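Local coordinates for protein aminopeptidase (Trypanosoma brucei brucei, PDB 4EFD) that probably cleaves single amino acids from the N-termini of peptides, as a hexameric metal-dependent exopeptidase of the M17 (leucine aminopeptidase) family, at residues E367-D372 with D460-M465; V260-F265 with S351-D356; N26-D31 with R184-F189; G46-V51 with V101-G106. All coordinates share one frame; numbering follows the deposited sequence.

Interaction 1. Residues E367-D372 with D460-M465; sequences EVINTD and DMTNLM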
# COMPACT_ATOMS: atom_id res chain seq x y z
N GLU A 367 -21.69 3.38 17.51
CA GLU A 367 -21.50 2.56 16.32
C GLU A 367 -20.01 2.26 16.17
O GLU A 367 -19.21 3.18 16.05
CB GLU A 367 -22.02 3.27 15.07
CG GLU A 367 -21.98 2.41 13.80
CD GLU A 367 -22.34 3.18 12.53
OE1 GLU A 367 -22.36 4.43 12.56
OE2 GLU A 367 -22.58 2.52 11.50
N VAL A 368 -19.66 0.98 16.18
CA VAL A 368 -18.26 0.58 16.02
C VAL A 368 -17.93 0.46 14.54
O VAL A 368 -18.10 -0.59 13.93
CB VAL A 368 -17.98 -0.76 16.74
CG1 VAL A 368 -16.51 -1.14 16.59
CG2 VAL A 368 -18.36 -0.66 18.21
N ILE A 369 -17.46 1.57 13.95
CA ILE A 369 -17.06 1.58 12.54
C ILE A 369 -15.65 1.03 12.34
O ILE A 369 -15.29 0.63 11.23
CB ILE A 369 -17.18 3.00 11.91
CG1 ILE A 369 -16.15 3.97 12.52
CG2 ILE A 369 -18.59 3.54 12.07
CD1 ILE A 369 -16.32 5.40 12.04
N ASN A 370 -14.85 1.03 13.41
CA ASN A 370 -13.50 0.47 13.37
C ASN A 370 -13.19 -0.30 14.66
O ASN A 370 -13.09 0.29 15.74
CB ASN A 370 -12.47 1.58 13.15
CG ASN A 370 -11.12 1.06 12.70
OD1 ASN A 370 -10.72 -0.06 13.04
ND2 ASN A 370 -10.40 1.86 11.93
N THR A 371 -13.03 -1.62 14.53
CA THR A 371 -12.82 -2.50 15.68
C THR A 371 -11.44 -2.37 16.32
O THR A 371 -11.23 -2.85 17.44
CB THR A 371 -13.06 -3.98 15.30
OG1 THR A 371 -12.36 -4.28 14.08
CG2 THR A 371 -14.54 -4.25 15.12
N ASP A 372 -10.51 -1.73 15.62
CA ASP A 372 -9.16 -1.50 16.16
C ASP A 372 -9.13 -0.40 17.24
O ASP A 372 -8.19 -0.36 18.04
CB ASP A 372 -8.19 -1.14 15.03
CG ASP A 372 -7.98 -2.29 14.04
OD1 ASP A 372 -8.24 -3.46 14.40
OD2 ASP A 372 -7.54 -2.01 12.91
N ASP A 460 -25.86 7.28 18.47
CA ASP A 460 -25.58 8.63 18.96
C ASP A 460 -24.21 9.11 18.51
O ASP A 460 -24.00 10.31 18.34
CB ASP A 460 -25.67 8.68 20.49
CG ASP A 460 -27.08 8.50 21.01
OD1 ASP A 460 -28.00 9.16 20.48
OD2 ASP A 460 -27.27 7.70 21.95
N MET A 461 -23.28 8.18 18.33
CA MET A 461 -21.94 8.51 17.84
C MET A 461 -21.25 7.28 17.25
O MET A 461 -21.68 6.14 17.48
CB MET A 461 -21.09 9.09 18.96
CG MET A 461 -20.69 8.07 20.03
SD MET A 461 -20.08 8.85 21.53
CE MET A 461 -21.62 9.34 22.31
N THR A 462 -20.19 7.52 16.49
CA THR A 462 -19.27 6.45 16.09
C THR A 462 -18.14 6.40 17.11
O THR A 462 -18.05 7.26 17.99
CB THR A 462 -18.66 6.71 14.69
OG1 THR A 462 -17.79 7.84 14.73
CG2 THR A 462 -19.76 6.94 13.65
N ASN A 463 -17.27 5.40 16.99
CA ASN A 463 -16.11 5.28 17.88
C ASN A 463 -14.82 5.86 17.28
O ASN A 463 -13.80 5.88 17.95
CB ASN A 463 -15.88 3.82 18.28
CG ASN A 463 -15.37 2.97 17.13
OD1 ASN A 463 -15.83 3.09 16.00
ND2 ASN A 463 -14.41 2.10 17.43
N LEU A 464 -14.87 6.32 16.03
CA LEU A 464 -13.69 6.87 15.38
C LEU A 464 -14.04 8.06 14.48
O LEU A 464 -15.09 8.08 13.84
CB LEU A 464 -12.97 5.79 14.56
CG LEU A 464 -11.65 6.20 13.88
CD1 LEU A 464 -10.63 6.71 14.89
CD2 LEU A 464 -11.08 5.03 13.10
N MET A 465 -13.14 9.03 14.45
CA MET A 465 -13.33 10.25 13.65
C MET A 465 -13.35 9.93 12.16
O MET A 465 -12.59 9.08 11.69
CB MET A 465 -12.22 11.27 13.97
CG MET A 465 -10.82 10.84 13.55
SD MET A 465 -9.52 11.72 14.43
CE MET A 465 -9.85 13.42 13.94

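Interaction 2. Residues V260-F265 with S351-D356; sequences VGKAAF and SYRNDD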
# COMPACT_ATOMS: atom_id res chain seq x y z
N VAL A 260 -15.93 -5.33 24.01
CA VAL A 260 -14.51 -5.38 23.65
C VAL A 260 -13.84 -6.69 24.09
O VAL A 260 -13.02 -7.24 23.35
CB VAL A 260 -13.74 -4.18 24.25
CG1 VAL A 260 -12.25 -4.30 23.99
CG2 VAL A 260 -14.28 -2.87 23.67
N GLY A 261 -14.20 -7.19 25.27
CA GLY A 261 -13.52 -8.35 25.86
C GLY A 261 -14.31 -9.65 25.94
O GLY A 261 -13.82 -10.62 26.52
N LYS A 262 -15.50 -9.69 25.35
CA LYS A 262 -16.37 -10.87 25.48
C LYS A 262 -15.87 -12.12 24.73
O LYS A 262 -16.24 -13.23 25.09
CB LYS A 262 -17.81 -10.55 25.04
CG LYS A 262 -17.98 -10.14 23.58
CD LYS A 262 -19.44 -9.88 23.25
CE LYS A 262 -19.60 -9.36 21.83
NZ LYS A 262 -21.03 -9.12 21.49
N ALA A 263 -15.05 -11.92 23.71
CA ALA A 263 -14.55 -13.04 22.90
C ALA A 263 -13.39 -13.80 23.56
O ALA A 263 -13.15 -14.96 23.23
CB ALA A 263 -14.13 -12.55 21.53
N ALA A 264 -12.70 -13.15 24.49
CA ALA A 264 -11.45 -13.68 25.04
C ALA A 264 -11.62 -14.91 25.93
O ALA A 264 -12.73 -15.26 26.32
CB ALA A 264 -10.72 -12.59 25.81
N PHE A 265 -10.49 -15.55 26.23
CA PHE A 265 -10.46 -16.71 27.13
C PHE A 265 -10.72 -16.29 28.57
O PHE A 265 -11.46 -16.95 29.30
CB PHE A 265 -9.11 -17.42 27.02
N SER A 351 -13.03 -7.99 11.05
CA SER A 351 -14.43 -7.96 10.63
C SER A 351 -15.40 -8.19 11.79
O SER A 351 -16.53 -7.70 11.77
CB SER A 351 -14.69 -9.00 9.53
N TYR A 352 -14.96 -8.93 12.80
CA TYR A 352 -15.79 -9.25 13.97
C TYR A 352 -16.12 -7.99 14.78
O TYR A 352 -15.23 -7.22 15.12
CB TYR A 352 -15.07 -10.28 14.85
CG TYR A 352 -15.81 -10.71 16.11
CD1 TYR A 352 -17.18 -11.00 16.09
CD2 TYR A 352 -15.13 -10.87 17.32
CE1 TYR A 352 -17.85 -11.40 17.24
CE2 TYR A 352 -15.79 -11.27 18.47
CZ TYR A 352 -17.15 -11.53 18.43
OH TYR A 352 -17.80 -11.93 19.58
N ARG A 353 -17.41 -7.81 15.06
CA ARG A 353 -17.94 -6.64 15.77
C ARG A 353 -17.88 -5.33 14.97
O ARG A 353 -18.06 -4.25 15.54
CB ARG A 353 -17.26 -6.45 17.13
CG ARG A 353 -17.22 -7.70 17.99
CD ARG A 353 -16.54 -7.44 19.32
NE ARG A 353 -15.25 -6.77 19.16
CZ ARG A 353 -15.05 -5.47 19.37
NH1 ARG A 353 -16.06 -4.70 19.76
NH2 ARG A 353 -13.85 -4.94 19.20
N ASN A 354 -17.63 -5.42 13.66
CA ASN A 354 -17.61 -4.24 12.80
C ASN A 354 -19.05 -3.81 12.49
O ASN A 354 -19.88 -4.65 12.12
CB ASN A 354 -16.85 -4.53 11.51
CG ASN A 354 -16.32 -3.27 10.84
OD1 ASN A 354 -15.35 -2.67 11.30
ND2 ASN A 354 -16.95 -2.88 9.74
N ASP A 355 -19.33 -2.52 12.65
CA ASP A 355 -20.68 -1.95 12.48
C ASP A 355 -21.68 -2.35 13.58
O ASP A 355 -22.88 -2.12 13.44
CB ASP A 355 -21.26 -2.27 11.09
CG ASP A 355 -20.36 -1.79 9.96
OD1 ASP A 355 -19.96 -0.61 9.97
OD2 ASP A 355 -20.07 -2.60 9.06
N ASP A 356 -21.18 -2.91 14.68
CA ASP A 356 -22.01 -3.20 15.85
C ASP A 356 -22.44 -1.90 16.52
O ASP A 356 -21.70 -0.91 16.49
CB ASP A 356 -21.26 -4.05 16.88
CG ASP A 356 -21.32 -5.54 16.58
OD1 ASP A 356 -21.74 -5.93 15.47
OD2 ASP A 356 -20.93 -6.33 17.46
O HOH W 1 -20.95 -8.58 18.78

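Interaction 3. Residues N26-D31 with R184-F189; sequences NVCFTD and RLQVVF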
# COMPACT_ATOMS: atom_id res chain seq x y z
N ASN A 26 15.22 -1.26 43.72
CA ASN A 26 16.66 -1.41 43.88
C ASN A 26 17.34 -0.09 44.26
O ASN A 26 18.57 -0.04 44.38
CB ASN A 26 17.28 -1.95 42.59
CG ASN A 26 17.14 -0.97 41.43
OD1 ASN A 26 16.05 -0.46 41.17
ND2 ASN A 26 18.25 -0.69 40.75
N VAL A 27 16.55 0.96 44.42
CA VAL A 27 17.07 2.31 44.66
C VAL A 27 16.86 2.72 46.11
O VAL A 27 15.79 2.49 46.69
CB VAL A 27 16.38 3.35 43.75
CG1 VAL A 27 17.10 4.69 43.83
CG2 VAL A 27 16.34 2.85 42.31
N CYS A 28 17.89 3.33 46.70
CA CYS A 28 17.79 3.93 48.03
C CYS A 28 18.32 5.36 47.98
O CYS A 28 19.17 5.68 47.15
CB CYS A 28 18.58 3.10 49.05
SG CYS A 28 20.33 2.94 48.69
N PHE A 29 17.81 6.21 48.87
CA PHE A 29 18.10 7.64 48.82
C PHE A 29 18.72 8.16 50.11
O PHE A 29 18.29 7.82 51.22
CB PHE A 29 16.81 8.41 48.52
CG PHE A 29 16.20 8.05 47.19
CD1 PHE A 29 15.20 7.10 47.11
CD2 PHE A 29 16.64 8.67 46.03
CE1 PHE A 29 14.64 6.76 45.88
CE2 PHE A 29 16.08 8.34 44.80
CZ PHE A 29 15.08 7.39 44.72
N THR A 30 19.75 9.00 49.96
CA THR A 30 20.40 9.66 51.09
C THR A 30 21.11 10.92 50.60
O THR A 30 21.01 11.28 49.42
CB THR A 30 21.41 8.72 51.79
OG1 THR A 30 21.77 9.27 53.06
CG2 THR A 30 22.66 8.53 50.93
N ASP A 31 21.82 11.59 51.50
CA ASP A 31 22.56 12.81 51.16
C ASP A 31 24.03 12.68 51.55
O ASP A 31 24.41 11.75 52.26
CB ASP A 31 21.92 14.04 51.82
CG ASP A 31 21.84 13.92 53.33
OD1 ASP A 31 22.83 14.29 54.01
OD2 ASP A 31 20.79 13.47 53.84
N ARG A 184 22.04 -2.66 42.46
CA ARG A 184 21.56 -1.76 43.51
C ARG A 184 22.10 -0.36 43.28
O ARG A 184 23.25 -0.20 42.86
CB ARG A 184 21.98 -2.26 44.89
CG ARG A 184 20.94 -3.14 45.57
CD ARG A 184 21.55 -3.95 46.70
NE ARG A 184 22.16 -5.19 46.23
CZ ARG A 184 21.70 -6.42 46.46
NH1 ARG A 184 20.60 -6.63 47.19
NH2 ARG A 184 22.36 -7.47 45.97
N LEU A 185 21.27 0.65 43.53
CA LEU A 185 21.66 2.04 43.33
C LEU A 185 21.41 2.87 44.59
O LEU A 185 20.34 2.78 45.19
CB LEU A 185 20.88 2.65 42.16
CG LEU A 185 21.03 1.95 40.80
CD1 LEU A 185 20.17 2.65 39.76
CD2 LEU A 185 22.49 1.92 40.35
N GLN A 186 22.41 3.66 44.98
CA GLN A 186 22.25 4.61 46.08
C GLN A 186 22.39 6.03 45.53
O GLN A 186 23.48 6.45 45.14
CB GLN A 186 23.28 4.36 47.18
CG GLN A 186 23.11 5.28 48.40
CD GLN A 186 23.92 4.84 49.61
OE1 GLN A 186 23.47 4.98 50.75
NE2 GLN A 186 25.11 4.30 49.37
N VAL A 187 21.28 6.75 45.49
CA VAL A 187 21.27 8.13 45.03
C VAL A 187 21.72 9.05 46.17
O VAL A 187 21.10 9.06 47.24
CB VAL A 187 19.88 8.56 44.53
CG1 VAL A 187 19.85 10.05 44.22
CG2 VAL A 187 19.49 7.74 43.30
N VAL A 188 22.79 9.80 45.93
CA VAL A 188 23.36 10.69 46.93
C VAL A 188 23.15 12.15 46.52
O VAL A 188 23.89 12.68 45.69
CB VAL A 188 24.87 10.42 47.12
CG1 VAL A 188 25.44 11.32 48.20
CG2 VAL A 188 25.10 8.96 47.48
N PHE A 189 22.14 12.79 47.11
CA PHE A 189 21.87 14.20 46.86
C PHE A 189 22.88 15.08 47.61
O PHE A 189 23.47 14.63 48.59
CB PHE A 189 20.45 14.57 47.31
CG PHE A 189 19.37 13.87 46.52
CD1 PHE A 189 19.19 14.13 45.17
CD2 PHE A 189 18.51 12.96 47.14
CE1 PHE A 189 18.19 13.50 44.44
CE2 PHE A 189 17.51 12.32 46.42
CZ PHE A 189 17.35 12.59 45.07

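Interaction 4. Residues G46-V51 with V101-G106; sequences GLAVLV and VRVVVG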
# COMPACT_ATOMS: atom_id res chain seq x y z
N GLY A 46 32.88 -1.03 43.75
CA GLY A 46 33.93 -0.61 42.81
C GLY A 46 33.44 0.14 41.58
O GLY A 46 34.17 0.22 40.59
N LEU A 47 32.22 0.67 41.63
CA LEU A 47 31.71 1.54 40.57
C LEU A 47 30.96 2.72 41.18
O LEU A 47 30.01 2.53 41.94
CB LEU A 47 30.78 0.76 39.63
CG LEU A 47 30.12 1.55 38.49
CD1 LEU A 47 31.17 2.20 37.60
CD2 LEU A 47 29.20 0.66 37.67
N ALA A 48 31.40 3.93 40.84
CA ALA A 48 30.75 5.16 41.30
C ALA A 48 30.38 6.03 40.10
O ALA A 48 31.10 6.07 39.11
CB ALA A 48 31.67 5.92 42.24
N VAL A 49 29.24 6.72 40.21
CA VAL A 49 28.75 7.57 39.13
C VAL A 49 28.53 9.00 39.62
O VAL A 49 27.87 9.21 40.64
CB VAL A 49 27.42 7.03 38.56
CG1 VAL A 49 26.98 7.85 37.35
CG2 VAL A 49 27.56 5.56 38.18
N LEU A 50 29.10 9.96 38.90
CA LEU A 50 28.94 11.38 39.23
C LEU A 50 28.20 12.09 38.10
O LEU A 50 28.74 12.26 37.01
CB LEU A 50 30.32 12.02 39.45
CG LEU A 50 30.33 13.51 39.82
CD1 LEU A 50 29.54 13.76 41.10
CD2 LEU A 50 31.76 14.01 39.96
N VAL A 51 26.96 12.50 38.38
CA VAL A 51 26.10 13.13 37.37
C VAL A 51 25.73 14.56 37.77
O VAL A 51 25.24 14.80 38.87
CB VAL A 51 24.81 12.32 37.16
CG1 VAL A 51 23.97 12.95 36.05
CG2 VAL A 51 25.13 10.88 36.83
N VAL A 101 38.47 1.13 41.57
CA VAL A 101 37.13 1.69 41.63
C VAL A 101 36.90 2.56 40.40
O VAL A 101 37.57 3.58 40.21
CB VAL A 101 36.92 2.53 42.90
CG1 VAL A 101 35.53 3.16 42.89
CG2 VAL A 101 37.11 1.67 44.13
N ARG A 102 35.94 2.16 39.57
CA ARG A 102 35.60 2.89 38.35
C ARG A 102 34.73 4.09 38.70
O ARG A 102 33.73 3.96 39.40
CB ARG A 102 34.87 1.97 37.37
CG ARG A 102 34.62 2.58 35.99
CD ARG A 102 35.91 2.93 35.27
NE ARG A 102 35.69 3.12 33.84
CZ ARG A 102 36.65 3.40 32.96
NH1 ARG A 102 37.91 3.54 33.34
NH2 ARG A 102 36.34 3.55 31.67
N VAL A 103 35.12 5.27 38.20
CA VAL A 103 34.34 6.49 38.40
C VAL A 103 33.88 7.03 37.04
O VAL A 103 34.70 7.43 36.22
CB VAL A 103 35.16 7.58 39.12
CG1 VAL A 103 34.34 8.85 39.27
CG2 VAL A 103 35.62 7.08 40.48
N VAL A 104 32.57 7.02 36.83
CA VAL A 104 31.98 7.51 35.58
C VAL A 104 31.40 8.90 35.77
O VAL A 104 30.58 9.12 36.67
CB VAL A 104 30.86 6.57 35.08
CG1 VAL A 104 30.39 6.99 33.69
CG2 VAL A 104 31.34 5.12 35.06
N VAL A 105 31.84 9.84 34.93
CA VAL A 105 31.34 11.22 34.96
C VAL A 105 30.35 11.44 33.82
O VAL A 105 30.65 11.13 32.67
CB VAL A 105 32.50 12.23 34.82
CG1 VAL A 105 31.97 13.66 34.86
CG2 VAL A 105 33.54 12.02 35.91
N GLY A 106 29.18 11.99 34.15
CA GLY A 106 28.14 12.29 33.16
C GLY A 106 27.72 13.76 33.19
O GLY A 106 27.31 14.27 34.23

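Interaction 1. Residues E367-D372 with D460-M465
The side-chain oxygen OD1 of N463 is approached by two successive backbone amides, I369 N at 3.0 Å and N370 N at 3.5 Å, both in weak bonds. The other half of the same amide makes the firmer grip: N463 ND2 gives a nearly straight bond to N370 O (2.8 Å, 166°), with the acceptor lying in the amide plane, and also reaches A373 O further along the chain. One asparagine thus bridges both polar sides of the I369-N370 backbone, and its two-ended bonding fixes the rotation of its own amide. Its CG stands between its backbone N and carbonyl carbon (chi1 71°), which folds the amide back over the loop. Upstream the two chains pair as short parallel strands, with E367 N donating to M461 O at 2.8 Å. I369 lays CD1 against T462 CB (3.8 Å), while a methyl of L464, CD2, packs beside the N370 amide, 3.4 Å from ND2. N370 OD1 in turn accepts from D372 N, an Asx turn. N370 to D372 open the NTDAEGR signature of M17 aminopeptidases, whose acidic residues bind the metal ions in relatives; here a parallel strand pair and an asparagine-braced turn shape its start.

Interaction 2. Residues V260-F265 with S351-D356
Two overlapping type II beta turns, S351 to N354 and R353 to D356, bring Y352 and R353 up against residues 260-263, where helix 255-261 gives way to loop. The two turns put R353 and D355, neither of them glycine, at the third position with positive phi (70° each). Between the segments the touching is light and mostly apolar. A263 CB meets the Y352 ring at its edge, near the ring plane, 3.7 Å from CE2. Beyond it, the K262 chain passes the phenol end, its CE lying 3.9 Å from Y352 OH. The Y352 ring leaves the backbone with CG trans to N (chi1 180°), and this carries it out to A263. R353 has two deposited conformers; in the one described here its CG lies over one face of the Y352 ring, 3.6 Å above the centre, and V260 CA lies over one face of the guanidinium, so both contacts are doubtful.

No direct hydrogen bond joins the segments. Instead a water accepts from K262 NZ at 2.8 Å and donates to D356 OD2 at 2.6 Å, bridging the two groups, whose NZ and OD2 are 4.9 Å apart; the opposite charges probably steady one another through it. D356 has a second partner, Y294 of a second subunit, which bonds to OD1. Tandem type II turns of this kind lead the chain directly into strand 356-359, and here they pack Y352 and R353 on residues 260-263, within the catalytic domain and beside a subunit interface.

Interaction 3. Residues N26-D31 with R184-F189
V187 is the bump around which this pair of parallel strands is packed. Its methyl CG2 reaches V27 CG1 at 3.9 Å and F29 CE2 at 3.8 Å, so the branched side chain fills the hollow between two residues of the neighbouring strand. F29 lies alongside it, pointing the same way, with CD2 3.6 Å from V187 CB. On its other flank V187 sends CG1 over one face of the F189 ring, offset toward the rim, and the two phenylalanines then meet obliquely through F29 CD2 and F189 CE2, 3.8 Å apart. The first torsion of both rings sets CG trans to the carbonyl carbon (chi1 -61° in F29), laying them along the sheet surface. At the start of the same face N26 ND2 rests beside L185 CG, its amide held by Q208 and S183.

The opposite face, with C28, Q186, T30 and V188, has a different relief. C28 SG nestles against Q186 CB at 3.6 Å, and T30 CG2 sits by the extended glutamine chain at 3.6 Å from Q186 OE1; the amide nitrogen of that glutamine is engaged by D143 and Q39. Five backbone bonds, among them C28 N to L185 O at 2.9 Å, hold the register.

Strand 27-31 is outermost in its sheet within this chain, and strand 184-189 lies between it and strand 141-146. Helices 151-160 and 197-215 cover the face bearing F29 and F189, while D31 closes the strand by capping helix 32-39 through A34 N.

Interaction 4. Residues G46-V51 with V101-G106
This is a continuous parallel strand pairing inside the N-terminal domain: strand 47-53 runs beside strand 100-108, flanked on its far side by strand 141-146, with strand 84-90 beyond 100-108. The axes of the two short strand segments cross at 18°, the twist of a parallel sheet. Five backbone bonds step along the pair in the alternating parallel pattern: R102 N to G46 O, A48 N to R102 O at 2.7 Å, V104 N to A48 O, L50 N to V104 O (2.8 Å, 176°) and G106 N to L50 O. Between these bonds CA-H groups turn to the same carbonyls, as in V103 CA to A48 O at 3.3 Å.

Side chains add little but neat packing. With CG opposite its backbone N (chi1 178°), L47 reaches toward strand 100-108, where its CD1 lies 3.7 Å from R102 CB and 3.9 Å from V104 CG2. On the other face A48 and V103 meet only distantly, CB to CG2 at 4.5 Å. Helix 121-131 covers the face of V49, V51 and V104, and helix 70-78 the face of V103 and V105.

The one charged side chain, R102, leads away from the strand pair, salt-bridged to E134 and bonded to G86 O of a third subunit. Its charge is therefore answered outside the contact, and cohesion between the two strands rests on backbone bonds flanked by small and branched apolar side chains, with peptide groups largely shielded from water.

The four contacts fall into two pairs on opposite sides of the chain's centre. Interactions 1 and 2, with centres 13 Å apart, touch: V368 O lies 2.6 Å from D355 N and V368 N 2.8 Å from D356 O, probable hydrogen bonds, and both reach a second subunit. Both lie in the catalytic domain, interaction 1 at the start of the signature that binds metal in relatives; the L464 side chain is about 5 Å from a bound sulfate, which may mark a pocket. Interaction 4, in the N-terminal domain, shares one sheet with interaction 3, strand 141-146 between them and nearest atoms about 7 Å apart. The two pairs lie 48 to 54 Å apart, centre to centre.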